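Local atomic coordinates of inner membrane protein (Salmonella typhimurium LT2, PDB entry 2QJV), a protein that probably isomerises a sugar acid related to glucuronate, as a nickel-containing cupin of the KduI/IolB family. Residues A[25-30]-A[183-188]; A[189-194]-A[238-243]; A[196-201]-A[213-218]. The protein carries 2 engineered substitutions. All coordinates share one frame; numbering follows the deposited sequence. Where two conformers were deposited one is given.

Strand 181-193 runs through contacts 1 and 2, whose centres lie on opposite sides of the chain's centre, with contact 3 on the same side as contact 2. Contact 1 ties the loop before strand 30-35, which belongs to the six-stranded sheet, to strand 181-193. Contact 2 begins farther along that same strand, pairing it with strand 238-246; its centre lies about 19 Å from that of contact 1. Contact 3, a hairpin of strands 198-204 and 211-217 in a separate sheet, is nested inside the chain loop that contact 2 closes, about 9 Å away, centre to centre. Contact 1 also supplies a nickel ligand, while contacts 2 and 3 build neighbouring walls of the metal-bearing cupin half.

Contact 1: residues A[25-30]-A[183-188]; sequences GWEYVG and YLEETY. With NI (nickel (II) ion), chain D.
Glu185 lies flat against Trp26 and turns its carboxylate into the bend 27-29. Its CB sits over the centre of the six-membered ring, 3.8 Å from the centroid, and its carboxylate plane is only 8° from that of the indole. With CG anti to the carbonyl carbon (chi1 -67°) and the chain extended beyond it, the acid reaches three backbone N-H groups. Glu185 OE1 takes Tyr28 N at 2.8 Å, on the syn lone pair, and Val29 N at 2.9 Å, almost along the C-O axis. Glu185 OE2 accepts Glu27 N from above the carboxylate plane and Tyr183 OH, 2.6 Å away, on its anti lone pair. Such a cage would probably stabilise a charged carboxylate. Trp26 NE1 is fixed in turn by Val29 O, in the ring plane, while Thr187 CG2 closes the ring edge.

The outer side is looser and wetter: a water links Tyr183 OH to Glu27 OE2, which also bonds Ser20 and His18 of the second subunit. On the other side of the strand, Glu186 OE1 binds nickel at 2.1 Å beside His171, His173 and His229, the three-histidine, one-glutamate site characteristic of metal-binding cupins.

Contact 2: residues A[189-194]-A[238-243]; sequences YHRFNP and DNYYLN. With SO4 (sulfate ion), chain J.
Asn239 and His190 meet through a nearly straight bond in which the amide ND2 donates to the imidazole ND1, 3.0 Å away and 3° out of the ring plane. The torsion that sets CG of Asn239 anti to its own backbone nitrogen (chi1 176°) swings the amide over to the partner strand, where ND2 also makes a weak bond to Arg191 O. Asparagine suits the position because its short, flat amide can serve a ring nitrogen and a carbonyl together. Tyr241 covers a face of the imidazole: its CB lies 4.1 Å from the His190 centroid, and the rings form an offset edge-to-face pair with the planes at 61°.

These side chains are carried by a regular antiparallel pairing. Tyr189 with Leu242, Arg191 with Tyr240 and Asn193 with Asp238 are hydrogen-bonded pairs, typified by Arg191 N to Tyr240 O at 2.9 Å. His190, Phe192, Asn239 and Tyr241 occupy one face; on the other, the aliphatic Arg191 CG rests 3.7 Å from Tyr240 CD1. At the strand end, a water joins Asn193 ND2 to Asp238 OD2, while Asp238 OD1 accepts from Ala162 N.

Farther out, His190 NE2 is held by Gln201, and Tyr241 OH by Ser166 and Ser167. Arg191 bends at chi2 and chi3; its NE pairs with Glu104 while NH1 meets Asn218 OD1 and, at 2.9 Å, O1 of a sulfate, probably from the crystallisation liquor.

Because ND1 accepts and NE2 faces the Gln201 oxygen, the bonding is consistent with an imidazole protonated on NE2, its rotation fixed by amides at both nitrogens; Arg191 and Arg219, with Asn218 ND2, probably make a site that can receive an anion, although Glu104 would offset part of the charge.

Contact 3: residues A[196-201]-A[213-218]; sequences QGFCLQ and CMAVYN. With SO4 (sulfate ion), chain J.
Phe198 lays its CB squarely over the ring of Tyr217, 3.6 Å from the centroid and just 3° off the ring normal, which makes this CH-pi contact the centre of the packing. The two side chains run side by side and point the same way, but their rings are not stacked: the planes differ by 35° and the centroids are 5.2 Å apart. Phe198 holds CG between its backbone nitrogen and carbonyl carbon (chi1 68°), carrying its ring past the phenol so that CD1 comes 3.8 Å from Tyr217 CZ. Large flat groups are apt here because each also has a partner in the third subunit, whose Arg202 bonds Tyr217 OH and makes a cation-pi contact with Phe198.

Farther along the same face, Leu200 reaches across to the partner strand with CD2, 3.9 Å from Ala215 CB; the small alanine leaves room for the longer branch. The reverse face carries Cys199, Gln201, Met214 (a selenomethionine) and Val216. There Cys199 SG lies 3.9 Å from Val216 CB, an apolar match that packs on toward His190 and Phe192 of the neighbouring sheet. Gln201 NE2 donates to His229 O, and the Gln201 side chain is about 8 Å from the nickel.

Backbone bonds pair Cys199 with Val216 and Gln201 with Met214, the straightest being Val216 N to Cys199 O at 2.8 Å. Beyond Phe198 a water spans the strands, donating a hydrogen bond to Gly197 O and accepting from Asn218 N. Asn218 OD1, already engaged by Arg191, also accepts from Phe192 N, and Asn218 ND2 donates to sulfate O1, 3.1 Å away.

Cys213, modelled in two conformers, forms a disulfide with Cys213 of the third subunit. The whole is an antiparallel beta hairpin of the cupin fold, one face toward the barrel interior and the other in a subunit interface.

Contact 1: residues A[25-30]-A[183-188]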
loop_
_atom_site.group_PDB
_atom_site.type_symbol
_atom_site.label_atom_id
_atom_site.label_comp_id
_atom_site.label_asym_id
_atom_site.label_seq_id
_atom_site.Cartn_x
_atom_site.Cartn_y
_atom_site.Cartn_z
ATOM N N GLY A 25 -1.304 3.361 18.678
ATOM C CA GLY A 25 -0.777 4.631 18.200
ATOM C C GLY A 25 -1.561 5.820 18.759
ATOM O O GLY A 25 -1.741 6.818 18.085
ATOM N N TRP A 26 -2.016 5.701 19.997
ATOM C CA TRP A 26 -2.781 6.778 20.614
ATOM C C TRP A 26 -2.456 6.920 22.128
ATOM O O TRP A 26 -1.432 6.397 22.602
ATOM C CB TRP A 26 -4.290 6.628 20.277
ATOM C CG TRP A 26 -5.030 5.468 20.763
ATOM C CD1 TRP A 26 -4.925 4.828 21.996
ATOM C CD2 TRP A 26 -6.207 4.915 20.150
ATOM N NE1 TRP A 26 -5.863 3.875 22.100
ATOM C CE2 TRP A 26 -6.666 3.889 20.993
ATOM C CE3 TRP A 26 -6.870 5.142 18.919
ATOM C CZ2 TRP A 26 -7.795 3.105 20.683
ATOM C CZ3 TRP A 26 -7.968 4.363 18.608
ATOM C CH2 TRP A 26 -8.418 3.349 19.485
ATOM N N GLU A 27 -3.299 7.634 22.874
ATOM C CA GLU A 27 -2.950 8.060 24.244
ATOM C C GLU A 27 -3.741 7.562 25.432
ATOM O O GLU A 27 -3.221 7.569 26.549
ATOM C CB GLU A 27 -3.003 9.592 24.240
ATOM C CG GLU A 27 -1.935 10.198 23.381
ATOM C CD GLU A 27 -2.126 11.686 23.122
ATOM O OE1 GLU A 27 -2.319 12.418 24.104
ATOM O OE2 GLU A 27 -2.063 12.135 21.942
ATOM N N TYR A 28 -4.974 7.108 25.226
ATOM C CA TYR A 28 -5.854 6.789 26.352
ATOM C C TYR A 28 -6.421 5.372 26.420
ATOM O O TYR A 28 -6.253 4.675 27.414
ATOM C CB TYR A 28 -7.062 7.777 26.377
ATOM C CG TYR A 28 -6.641 9.243 26.500
ATOM C CD1 TYR A 28 -6.291 9.991 25.384
ATOM C CD2 TYR A 28 -6.554 9.861 27.753
ATOM C CE1 TYR A 28 -5.872 11.317 25.490
ATOM C CE2 TYR A 28 -6.161 11.180 27.870
ATOM C CZ TYR A 28 -5.826 11.895 26.743
ATOM O OH TYR A 28 -5.401 13.182 26.873
ATOM N N VAL A 29 -7.138 4.975 25.382
ATOM C CA VAL A 29 -7.928 3.737 25.427
ATOM C C VAL A 29 -7.111 2.417 25.326
ATOM O O VAL A 29 -6.242 2.227 24.470
ATOM C CB VAL A 29 -9.076 3.748 24.361
ATOM C CG1 VAL A 29 -9.842 2.389 24.309
ATOM C CG2 VAL A 29 -10.072 4.868 24.636
ATOM N N GLY A 30 -7.440 1.539 26.247
ATOM C CA GLY A 30 -6.997 0.161 26.225
ATOM C C GLY A 30 -8.244 -0.712 26.201
ATOM O O GLY A 30 -9.288 -0.381 26.792
ATOM N N TYR A 183 -12.118 15.254 21.664
ATOM C CA TYR A 183 -11.257 14.183 21.183
ATOM C C TYR A 183 -11.527 12.948 22.058
ATOM O O TYR A 183 -11.280 12.959 23.278
ATOM C CB TYR A 183 -9.776 14.571 21.253
ATOM C CG TYR A 183 -8.786 13.434 21.015
ATOM C CD1 TYR A 183 -8.357 13.111 19.745
ATOM C CD2 TYR A 183 -8.265 12.682 22.084
ATOM C CE1 TYR A 183 -7.460 12.087 19.529
ATOM C CE2 TYR A 183 -7.370 11.652 21.871
ATOM C CZ TYR A 183 -6.948 11.370 20.594
ATOM O OH TYR A 183 -6.060 10.319 20.347
ATOM N N LEU A 184 -11.985 11.894 21.407
ATOM C CA LEU A 184 -12.262 10.617 22.039
ATOM C C LEU A 184 -11.834 9.487 21.130
ATOM O O LEU A 184 -12.337 9.323 20.021
ATOM C CB LEU A 184 -13.757 10.449 22.412
ATOM C CG LEU A 184 -14.303 11.349 23.522
ATOM C CD1 LEU A 184 -15.803 11.201 23.508
ATOM C CD2 LEU A 184 -13.711 11.129 25.003
ATOM N N GLU A 185 -10.815 8.753 21.581
ATOM C CA GLU A 185 -10.423 7.526 20.903
ATOM C C GLU A 185 -11.595 6.548 21.094
ATOM O O GLU A 185 -12.269 6.600 22.112
ATOM C CB GLU A 185 -9.147 6.977 21.514
ATOM C CG GLU A 185 -7.947 7.877 21.269
ATOM C CD GLU A 185 -6.872 7.805 22.346
ATOM O OE1 GLU A 185 -6.935 6.929 23.225
ATOM O OE2 GLU A 185 -5.958 8.665 22.306
ATOM N N GLU A 186 -11.810 5.660 20.142
ATOM C CA GLU A 186 -12.906 4.704 20.235
ATOM C C GLU A 186 -12.522 3.326 19.661
ATOM O O GLU A 186 -11.891 3.202 18.611
ATOM C CB GLU A 186 -14.187 5.241 19.569
ATOM C CG GLU A 186 -15.403 4.362 19.811
ATOM C CD GLU A 186 -16.724 4.978 19.416
ATOM O OE1 GLU A 186 -16.746 5.944 18.625
ATOM O OE2 GLU A 186 -17.781 4.463 19.856
ATOM N N THR A 187 -12.875 2.294 20.415
ATOM C CA THR A 187 -12.726 0.917 19.968
ATOM C C THR A 187 -14.133 0.305 19.783
ATOM O O THR A 187 -15.083 0.685 20.466
ATOM C CB THR A 187 -11.835 0.042 20.920
ATOM O OG1 THR A 187 -12.413 0.022 22.234
ATOM C CG2 THR A 187 -10.328 0.518 20.939
ATOM N N TYR A 188 -14.232 -0.616 18.822
ATOM C CA TYR A 188 -15.415 -1.404 18.507
ATOM C C TYR A 188 -14.992 -2.862 18.638
ATOM O O TYR A 188 -14.049 -3.272 17.989
ATOM C CB TYR A 188 -15.882 -1.215 17.053
ATOM C CG TYR A 188 -16.729 0.013 16.797
ATOM C CD1 TYR A 188 -16.190 1.275 16.943
ATOM C CD2 TYR A 188 -18.073 -0.085 16.415
ATOM C CE1 TYR A 188 -16.940 2.398 16.739
ATOM C CE2 TYR A 188 -18.832 1.048 16.214
ATOM C CZ TYR A 188 -18.253 2.280 16.371
ATOM O OH TYR A 188 -19.008 3.377 16.167
HETATM NI NI NI D . -18.201 7.262 17.880
HETATM O O HOH W 1 -3.317 10.759 19.848
HETATM O O HOH W 2 -19.487 5.488 17.780
HETATM O O HOH W 3 -19.197 7.404 19.822
#

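Contact 2: residues A[189-194]-A[238-243]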
loop_
_atom_site.group_PDB
_atom_site.type_symbol
_atom_site.label_atom_id
_atom_site.label_comp_id
_atom_site.label_asym_id
_atom_site.label_seq_id
_atom_site.Cartn_x
_atom_site.Cartn_y
_atom_site.Cartn_z
ATOM N N TYR A 189 -15.701 -3.625 19.451
ATOM C CA TYR A 189 -15.517 -5.063 19.569
ATOM C C TYR A 189 -16.804 -5.674 19.002
ATOM O O TYR A 189 -17.866 -5.657 19.667
ATOM C CB TYR A 189 -15.255 -5.487 21.014
ATOM C CG TYR A 189 -15.203 -6.992 21.241
ATOM C CD1 TYR A 189 -14.217 -7.793 20.616
ATOM C CD2 TYR A 189 -16.067 -7.612 22.142
ATOM C CE1 TYR A 189 -14.161 -9.156 20.821
ATOM C CE2 TYR A 189 -16.007 -8.999 22.379
ATOM C CZ TYR A 189 -15.055 -9.772 21.707
ATOM O OH TYR A 189 -14.998 -11.116 21.952
ATOM N N HIS A 190 -16.678 -6.305 17.829
ATOM C CA HIS A 190 -17.821 -6.821 17.084
ATOM C C HIS A 190 -18.130 -8.307 17.267
ATOM O O HIS A 190 -17.223 -9.150 17.387
ATOM C CB HIS A 190 -17.638 -6.612 15.576
ATOM C CG HIS A 190 -17.762 -5.185 15.130
ATOM N ND1 HIS A 190 -18.948 -4.658 14.658
ATOM C CD2 HIS A 190 -16.841 -4.197 15.037
ATOM C CE1 HIS A 190 -18.745 -3.399 14.298
ATOM N NE2 HIS A 190 -17.470 -3.100 14.502
ATOM N N ARG A 191 -19.427 -8.587 17.261
ATOM C CA ARG A 191 -19.980 -9.945 17.357
ATOM C C ARG A 191 -21.122 -10.088 16.346
ATOM O O ARG A 191 -21.819 -9.099 16.018
ATOM C CB ARG A 191 -20.444 -10.263 18.787
ATOM C CG ARG A 191 -19.356 -10.116 19.858
ATOM C CD ARG A 191 -18.339 -11.267 19.883
ATOM N NE ARG A 191 -18.702 -12.255 20.881
ATOM C CZ ARG A 191 -19.465 -13.314 20.707
ATOM N NH1 ARG A 191 -19.971 -13.632 19.540
ATOM N NH2 ARG A 191 -19.720 -14.074 21.741
ATOM N N PHE A 192 -21.309 -11.328 15.862
ATOM C CA PHE A 192 -22.333 -11.680 14.870
ATOM C C PHE A 192 -23.146 -12.903 15.249
ATOM O O PHE A 192 -22.658 -13.819 15.944
ATOM C CB PHE A 192 -21.702 -11.880 13.474
ATOM C CG PHE A 192 -21.024 -10.670 12.983
ATOM C CD1 PHE A 192 -21.742 -9.677 12.295
ATOM C CD2 PHE A 192 -19.684 -10.446 13.285
ATOM C CE1 PHE A 192 -21.116 -8.505 11.943
ATOM C CE2 PHE A 192 -19.074 -9.254 12.954
ATOM C CZ PHE A 192 -19.772 -8.307 12.258
ATOM N N ASN A 193 -24.414 -12.847 14.841
ATOM C CA ASN A 193 -25.367 -13.921 14.976
ATOM C C ASN A 193 -26.150 -14.084 13.663
ATOM O O ASN A 193 -26.900 -13.172 13.258
ATOM C CB ASN A 193 -26.314 -13.724 16.179
ATOM C CG ASN A 193 -27.166 -14.940 16.433
ATOM O OD1 ASN A 193 -26.698 -16.060 16.343
ATOM N ND2 ASN A 193 -28.437 -14.723 16.724
ATOM N N PRO A 194 -25.978 -15.236 12.969
ATOM C CA PRO A 194 -25.084 -16.381 13.270
ATOM C C PRO A 194 -23.602 -15.964 13.262
ATOM O O PRO A 194 -23.264 -14.940 12.677
ATOM C CB PRO A 194 -25.444 -17.428 12.196
ATOM C CG PRO A 194 -26.765 -16.993 11.667
ATOM C CD PRO A 194 -26.835 -15.510 11.812
ATOM N N ASP A 238 -27.083 -10.490 12.204
ATOM C CA ASP A 238 -27.268 -9.512 13.275
ATOM C C ASP A 238 -25.882 -9.162 13.882
ATOM O O ASP A 238 -24.954 -9.992 13.946
ATOM C CB ASP A 238 -28.229 -10.004 14.364
ATOM C CG ASP A 238 -29.665 -10.081 13.923
ATOM O OD1 ASP A 238 -30.121 -9.356 13.011
ATOM O OD2 ASP A 238 -30.345 -10.909 14.527
ATOM N N ASN A 239 -25.737 -7.904 14.270
ATOM C CA ASN A 239 -24.497 -7.361 14.804
ATOM C C ASN A 239 -24.685 -6.813 16.233
ATOM O O ASN A 239 -25.776 -6.421 16.643
ATOM C CB ASN A 239 -23.952 -6.298 13.817
ATOM C CG ASN A 239 -22.681 -5.545 14.294
ATOM O OD1 ASN A 239 -22.781 -4.342 14.542
ATOM N ND2 ASN A 239 -21.490 -6.219 14.385
ATOM N N TYR A 240 -23.594 -6.878 16.974
ATOM C CA TYR A 240 -23.432 -6.348 18.282
ATOM C C TYR A 240 -22.025 -5.757 18.323
ATOM O O TYR A 240 -21.104 -6.293 17.698
ATOM C CB TYR A 240 -23.580 -7.456 19.347
ATOM C CG TYR A 240 -22.976 -7.145 20.698
ATOM C CD1 TYR A 240 -21.604 -7.360 20.923
ATOM C CD2 TYR A 240 -23.734 -6.629 21.740
ATOM C CE1 TYR A 240 -21.010 -7.054 22.126
ATOM C CE2 TYR A 240 -23.157 -6.366 22.985
ATOM C CZ TYR A 240 -21.786 -6.579 23.173
ATOM O OH TYR A 240 -21.151 -6.328 24.374
ATOM N N TYR A 241 -21.868 -4.638 19.017
ATOM C CA TYR A 241 -20.531 -4.164 19.376
ATOM C C TYR A 241 -20.487 -3.474 20.727
ATOM O O TYR A 241 -21.453 -2.845 21.161
ATOM C CB TYR A 241 -19.865 -3.282 18.286
ATOM C CG TYR A 241 -20.694 -2.130 17.757
ATOM C CD1 TYR A 241 -20.825 -0.931 18.483
ATOM C CD2 TYR A 241 -21.322 -2.223 16.512
ATOM C CE1 TYR A 241 -21.562 0.118 17.995
ATOM C CE2 TYR A 241 -22.065 -1.183 16.016
ATOM C CZ TYR A 241 -22.182 0.002 16.762
ATOM O OH TYR A 241 -22.898 1.060 16.256
ATOM N N LEU A 242 -19.352 -3.684 21.410
ATOM C CA LEU A 242 -19.019 -3.060 22.668
ATOM C C LEU A 242 -17.968 -2.008 22.366
ATOM O O LEU A 242 -16.931 -2.319 21.746
ATOM C CB LEU A 242 -18.509 -4.081 23.682
ATOM C CG LEU A 242 -18.025 -3.620 25.043
ATOM C CD1 LEU A 242 -19.163 -3.000 25.898
ATOM C CD2 LEU A 242 -17.369 -4.823 25.774
ATOM N N ASN A 243 -18.263 -0.768 22.739
ATOM C CA ASN A 243 -17.379 0.393 22.524
ATOM C C ASN A 243 -16.796 0.926 23.800
ATOM O O ASN A 243 -17.464 0.964 24.845
ATOM C CB ASN A 243 -18.104 1.614 21.889
ATOM C CG ASN A 243 -18.765 1.341 20.535
ATOM O OD1 ASN A 243 -19.935 1.685 20.339
ATOM N ND2 ASN A 243 -18.059 0.753 19.635
HETATM S S SO4 J . -19.931 -17.513 19.217
HETATM O O1 SO4 J . -20.474 -16.291 18.591
HETATM O O2 SO4 J . -18.701 -17.991 18.600
HETATM O O3 SO4 J . -20.857 -18.637 18.973
HETATM O O4 SO4 J . -19.807 -17.281 20.663
HETATM O O HOH W 4 -29.697 -12.126 16.878
HETATM O O HOH W 5 -29.991 -13.597 13.106
#

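Contact 3: residues A[196-201]-A[213-218]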
loop_
_atom_site.group_PDB
_atom_site.type_symbol
_atom_site.label_atom_id
_atom_site.label_comp_id
_atom_site.label_asym_id
_atom_site.label_seq_id
_atom_site.Cartn_x
_atom_site.Cartn_y
_atom_site.Cartn_z
ATOM N N GLN A 196 -20.715 -16.753 11.781
ATOM C CA GLN A 196 -19.820 -16.673 10.610
ATOM C C GLN A 196 -19.996 -15.378 9.785
ATOM O O GLN A 196 -19.342 -15.202 8.755
ATOM C CB GLN A 196 -19.951 -17.902 9.677
ATOM C CG GLN A 196 -21.239 -17.992 8.844
ATOM C CD GLN A 196 -22.416 -18.630 9.552
ATOM O OE1 GLN A 196 -22.517 -18.622 10.786
ATOM N NE2 GLN A 196 -23.325 -19.208 8.756
ATOM N N GLY A 197 -20.857 -14.477 10.247
ATOM C CA GLY A 197 -21.118 -13.227 9.544
ATOM C C GLY A 197 -20.053 -12.165 9.610
ATOM O O GLY A 197 -19.028 -12.296 10.291
ATOM N N PHE A 198 -20.326 -11.094 8.877
ATOM C CA PHE A 198 -19.500 -9.905 8.890
ATOM C C PHE A 198 -20.368 -8.661 8.659
ATOM O O PHE A 198 -21.542 -8.763 8.320
ATOM C CB PHE A 198 -18.365 -9.995 7.835
ATOM C CG PHE A 198 -18.838 -9.951 6.409
ATOM C CD1 PHE A 198 -19.146 -11.128 5.724
ATOM C CD2 PHE A 198 -18.930 -8.742 5.716
ATOM C CE1 PHE A 198 -19.556 -11.103 4.369
ATOM C CE2 PHE A 198 -19.381 -8.708 4.370
ATOM C CZ PHE A 198 -19.675 -9.886 3.698
ATOM N N CYS A 199 -19.763 -7.509 8.928
ATOM C CA CYS A 199 -20.313 -6.215 8.610
ATOM C C CYS A 199 -19.194 -5.459 7.895
ATOM O O CYS A 199 -18.034 -5.920 7.838
ATOM C CB CYS A 199 -20.805 -5.447 9.849
ATOM S SG CYS A 199 -19.544 -4.853 10.945
ATOM N N LEU A 200 -19.559 -4.322 7.325
ATOM C CA LEU A 200 -18.623 -3.408 6.687
ATOM C C LEU A 200 -18.607 -2.096 7.489
ATOM O O LEU A 200 -19.647 -1.405 7.640
ATOM C CB LEU A 200 -19.006 -3.169 5.229
ATOM C CG LEU A 200 -19.074 -4.447 4.352
ATOM C CD1 LEU A 200 -19.577 -4.140 2.940
ATOM C CD2 LEU A 200 -17.717 -5.171 4.298
ATOM N N GLN A 201 -17.450 -1.780 8.041
ATOM C CA GLN A 201 -17.277 -0.542 8.833
ATOM C C GLN A 201 -16.301 0.361 8.071
ATOM O O GLN A 201 -15.279 -0.100 7.585
ATOM C CB GLN A 201 -16.809 -0.821 10.259
ATOM C CG GLN A 201 -16.682 0.459 11.093
ATOM C CD GLN A 201 -16.648 0.267 12.594
ATOM O OE1 GLN A 201 -16.359 -0.815 13.111
ATOM N NE2 GLN A 201 -16.921 1.345 13.306
ATOM N N CYS A 213 -12.355 1.163 4.531
ATOM C CA CYS A 213 -13.487 0.283 4.711
ATOM C C CYS A 213 -12.893 -1.101 4.936
ATOM O O CYS A 213 -11.932 -1.488 4.267
ATOM C CB CYS A 213 -14.446 0.275 3.509
ATOM S SG CYS A 213 -15.844 -0.781 3.854
HETATM N N MSE A 214 -13.440 -1.798 5.922
HETATM C CA MSE A 214 -12.989 -3.109 6.339
HETATM C C MSE A 214 -14.198 -4.006 6.519
HETATM O O MSE A 214 -15.277 -3.561 6.888
HETATM C CB MSE A 214 -12.281 -3.062 7.708
HETATM C CG MSE A 214 -11.125 -2.060 7.896
HETATM SE SE MSE A 214 -10.947 -1.323 9.724
HETATM C CE MSE A 214 -12.317 -0.009 9.607
ATOM N N ALA A 215 -13.969 -5.288 6.281
ATOM C CA ALA A 215 -14.911 -6.378 6.449
ATOM C C ALA A 215 -14.612 -6.920 7.860
ATOM O O ALA A 215 -13.508 -7.497 8.093
ATOM C CB ALA A 215 -14.724 -7.416 5.395
ATOM N N VAL A 216 -15.565 -6.781 8.792
ATOM C CA VAL A 216 -15.354 -7.108 10.201
ATOM C C VAL A 216 -16.058 -8.413 10.561
ATOM O O VAL A 216 -17.233 -8.559 10.315
ATOM C CB VAL A 216 -15.853 -5.976 11.117
ATOM C CG1 VAL A 216 -15.519 -6.251 12.595
ATOM C CG2 VAL A 216 -15.270 -4.613 10.619
ATOM N N TYR A 217 -15.311 -9.365 11.107
ATOM C CA TYR A 217 -15.856 -10.665 11.497
ATOM C C TYR A 217 -15.918 -10.822 13.027
ATOM O O TYR A 217 -15.520 -9.935 13.779
ATOM C CB TYR A 217 -15.069 -11.797 10.823
ATOM C CG TYR A 217 -15.309 -11.967 9.321
ATOM C CD1 TYR A 217 -14.684 -11.120 8.382
ATOM C CD2 TYR A 217 -16.088 -13.023 8.829
ATOM C CE1 TYR A 217 -14.873 -11.279 7.032
ATOM C CE2 TYR A 217 -16.271 -13.195 7.452
ATOM C CZ TYR A 217 -15.646 -12.319 6.556
ATOM O OH TYR A 217 -15.782 -12.516 5.192
ATOM N N ASN A 218 -16.527 -11.921 13.457
ATOM C CA ASN A 218 -16.777 -12.220 14.871
ATOM C C ASN A 218 -15.540 -12.136 15.781
ATOM O O ASN A 218 -14.492 -12.761 15.554
ATOM C CB ASN A 218 -17.476 -13.597 14.953
ATOM C CG ASN A 218 -18.225 -13.835 16.258
ATOM O OD1 ASN A 218 -18.800 -12.913 16.825
ATOM N ND2 ASN A 218 -18.309 -15.111 16.682
HETATM S S SO4 J . -19.931 -17.513 19.217
HETATM O O1 SO4 J . -20.474 -16.291 18.591
HETATM O O2 SO4 J . -18.701 -17.991 18.600
HETATM O O3 SO4 J . -20.857 -18.637 18.973
HETATM O O4 SO4 J . -19.807 -17.281 20.663
HETATM O O HOH W 6 -17.726 -14.077 11.709
#